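Side-chain contact in putative uncharacterized protein (PDB 3LNO), which is of unknown function but belongs to the DUF59 family of iron-sulfur cluster assembly proteins, and so may take part in building such clusters: residues E94-S97 against R98-I102. Numbering follows the deposited sequence.
Sequences ERMS and RMAKI
Ser97 sits at the N-cap of helix 98-106 and turns its hydroxyl toward the first turn of the helix, where OG accepts a bond from Ala100 N at 3.2 Å, with an N-H...O angle of 160°. The torsion behind this (chi1 68°) sets OG between the backbone N and the carbonyl carbon, on a short side chain whose hydroxyl can reach the amide three residues on. Asn31 of helix 29-32 also binds this oxygen through ND2 and pairs with the Ser97 backbone, joining the two helices. Ser97 O meanwhile takes Lys101 N at 3.0 Å, opening the helical bonding pattern. The small apolar CB of buried Ala100 packs against Ser97 OG (3.6 Å) and against CB of Met96, a selenomethionine (3.9 Å). Lys101, extended beyond CG, runs back along the incoming loop. Met96 crosses it at a slant, and the bend at chi3 (-26°) brings Met96 CE to 3.6 Å from Lys101 CG. At the far end, Lys101 NZ donates to Glu94 O at 3.1 Å, from above the carbonyl plane, and a water bridges NZ to Met96 O. Chemically, a long lysine spans loop and helix, its charge meeting carbonyl and water at the surface; any pull from the Glu94 carboxylate would probably be long-range and weak.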
ATOM      1  N   GLU A  94      -8.889   6.723  11.890  1.00 23.39           N
ATOM      2  CA  GLU A  94      -8.333   8.081  11.862  1.00 27.77           C
ATOM      3  C   GLU A  94      -7.289   8.241  10.783  1.00 23.57           C
ATOM      4  O   GLU A  94      -7.076   9.352  10.300  1.00 30.28           O
ATOM      5  CB  GLU A  94      -7.734   8.482  13.213  1.00 32.36           C
ATOM      6  CG  GLU A  94      -8.751   8.953  14.255  1.00 42.12           C
ATOM      7  CD  GLU A  94      -8.081   9.505  15.540  1.00 86.28           C
ATOM      8  OE1 GLU A  94      -7.150   8.853  16.081  1.00 80.14           O
ATOM      9  OE2 GLU A  94      -8.491  10.597  16.011  1.00 86.68           O
ATOM     10  N   ARG A  95      -6.690   7.125  10.359  1.00 21.05           N
ATOM     11  CA  ARG A  95      -5.668   7.108   9.302  1.00 22.94           C
ATOM     12  C   ARG A  95      -6.237   7.197   7.868  1.00 27.20           C
ATOM     13  O   ARG A  95      -5.511   7.365   6.881  1.00 25.56           O
ATOM     14  CB  ARG A  95      -4.812   5.841   9.413  1.00 25.98           C
ATOM     15  CG  ARG A  95      -3.915   5.846  10.617  1.00 28.59           C
ATOM     16  CD  ARG A  95      -3.034   4.606  10.635  1.00 32.31           C
ATOM     17  NE  ARG A  95      -2.228   4.602  11.836  1.00 36.50           N
ATOM     18  CZ  ARG A  95      -1.023   5.153  11.925  1.00 35.80           C
ATOM     19  NH1 ARG A  95      -0.476   5.751  10.871  1.00 36.24           N
ATOM     20  NH2 ARG A  95      -0.372   5.110  13.072  1.00 40.87           N
HETATM   21  N   MSE A  96      -7.541   7.108   7.744  1.00 27.57           N
HETATM   22  CA  MSE A  96      -8.130   7.204   6.404  1.00 28.36           C
HETATM   23  C   MSE A  96      -7.988   8.599   5.776  1.00 21.13           C
HETATM   24  O   MSE A  96      -8.009   9.600   6.487  1.00 20.27           O
HETATM   25  CB  MSE A  96      -9.584   6.823   6.524  1.00 19.69           C
HETATM   26  CG  MSE A  96      -9.686   5.350   6.846  1.00 21.03           C
HETATM   27 SE   MSE A  96     -11.529   4.729   6.777  0.75 47.30          SE
HETATM   28  CE  MSE A  96     -12.572   6.308   7.151  1.00 35.99           C
ATOM     29  N   SER A  97      -7.862   8.668   4.451  1.00 23.45           N
ATOM     30  CA  SER A  97      -7.849   9.971   3.761  1.00 19.25           C
ATOM     31  C   SER A  97      -9.189  10.717   3.848  1.00 23.24           C
ATOM     32  O   SER A  97     -10.206  10.130   4.197  1.00 22.59           O
ATOM     33  CB  SER A  97      -7.513   9.765   2.269  1.00 24.91           C
ATOM     34  OG  SER A  97      -8.583   9.085   1.611  1.00 25.05           O
ATOM     35  N   ARG A  98      -9.189  11.998   3.453  1.00 27.22           N
ATOM     36  CA  ARG A  98     -10.417  12.800   3.391  1.00 25.90           C
ATOM     37  C   ARG A  98     -11.465  12.089   2.531  1.00 20.45           C
ATOM     38  O   ARG A  98     -12.614  11.979   2.927  1.00 22.83           O
ATOM     39  CB  ARG A  98     -10.089  14.205   2.835  1.00 26.10           C
ATOM     40  CG  ARG A  98     -11.306  15.155   2.480  1.00 24.85           C
ATOM     41  CD  ARG A  98     -10.815  16.418   1.752  1.00 23.77           C
ATOM     42  NE  ARG A  98     -10.059  16.080   0.531  1.00 24.84           N
ATOM     43  CZ  ARG A  98     -10.617  15.905  -0.674  1.00 32.07           C
ATOM     44  NH1 ARG A  98      -9.859  15.559  -1.703  1.00 30.28           N
ATOM     45  NH2 ARG A  98     -11.937  16.062  -0.854  1.00 28.09           N
HETATM   46  N   MSE A  99     -11.079  11.586   1.359  1.00 21.41           N
HETATM   47  CA  MSE A  99     -12.072  10.925   0.482  1.00 27.42           C
HETATM   48  C   MSE A  99     -12.609   9.613   1.061  1.00 27.26           C
HETATM   49  O   MSE A  99     -13.789   9.286   0.885  1.00 27.65           O
HETATM   50  CB  MSE A  99     -11.546  10.708  -0.954  1.00 20.99           C
HETATM   51  CG  MSE A  99     -11.545  11.998  -1.793  1.00 33.23           C
HETATM   52 SE   MSE A  99     -13.364  12.760  -1.941  0.78 34.82          SE
HETATM   53  CE  MSE A  99     -14.246  11.176  -2.735  1.00 26.36           C
ATOM     54  N   ALA A 100     -11.747   8.857   1.738  1.00 23.05           N
ATOM     55  CA  ALA A 100     -12.191   7.632   2.380  1.00 25.66           C
ATOM     56  C   ALA A 100     -13.213   7.956   3.462  1.00 23.54           C
ATOM     57  O   ALA A 100     -14.265   7.297   3.560  1.00 27.61           O
ATOM     58  CB  ALA A 100     -10.984   6.818   2.937  1.00 23.42           C
ATOM     59  N   LYS A 101     -12.930   8.972   4.282  1.00 22.35           N
ATOM     60  CA  LYS A 101     -13.849   9.328   5.359  1.00 22.96           C
ATOM     61  C   LYS A 101     -15.156   9.805   4.779  1.00 24.14           C
ATOM     62  O   LYS A 101     -16.217   9.542   5.316  1.00 25.87           O
ATOM     63  CB  LYS A 101     -13.261  10.425   6.271  1.00 24.45           C
ATOM     64  CG  LYS A 101     -12.100   9.893   7.152  1.00 29.99           C
ATOM     65  CD  LYS A 101     -11.290  11.009   7.840  1.00 31.93           C
ATOM     66  CE  LYS A 101     -10.317  10.386   8.875  1.00 35.44           C
ATOM     67  NZ  LYS A 101      -9.284  11.344   9.401  1.00 33.24           N
ATOM     68  N   ILE A 102     -15.093  10.529   3.678  1.00 23.05           N
ATOM     69  CA  ILE A 102     -16.357  11.011   3.121  1.00 29.44           C
ATOM     70  C   ILE A 102     -17.114   9.817   2.558  1.00 26.75           C
ATOM     71  O   ILE A 102     -18.320   9.669   2.789  1.00 30.39           O
ATOM     72  CB  ILE A 102     -16.118  12.071   2.002  1.00 28.50           C
ATOM     73  CG1 ILE A 102     -15.778  13.427   2.633  1.00 27.74           C
ATOM     74  CG2 ILE A 102     -17.335  12.160   1.041  1.00 28.83           C
ATOM     75  CD1 ILE A 102     -15.071  14.357   1.657  1.00 30.38           C
TER
HETATM   76  O   HOH W   1      -7.943  12.310   7.019  1.00 30.82           O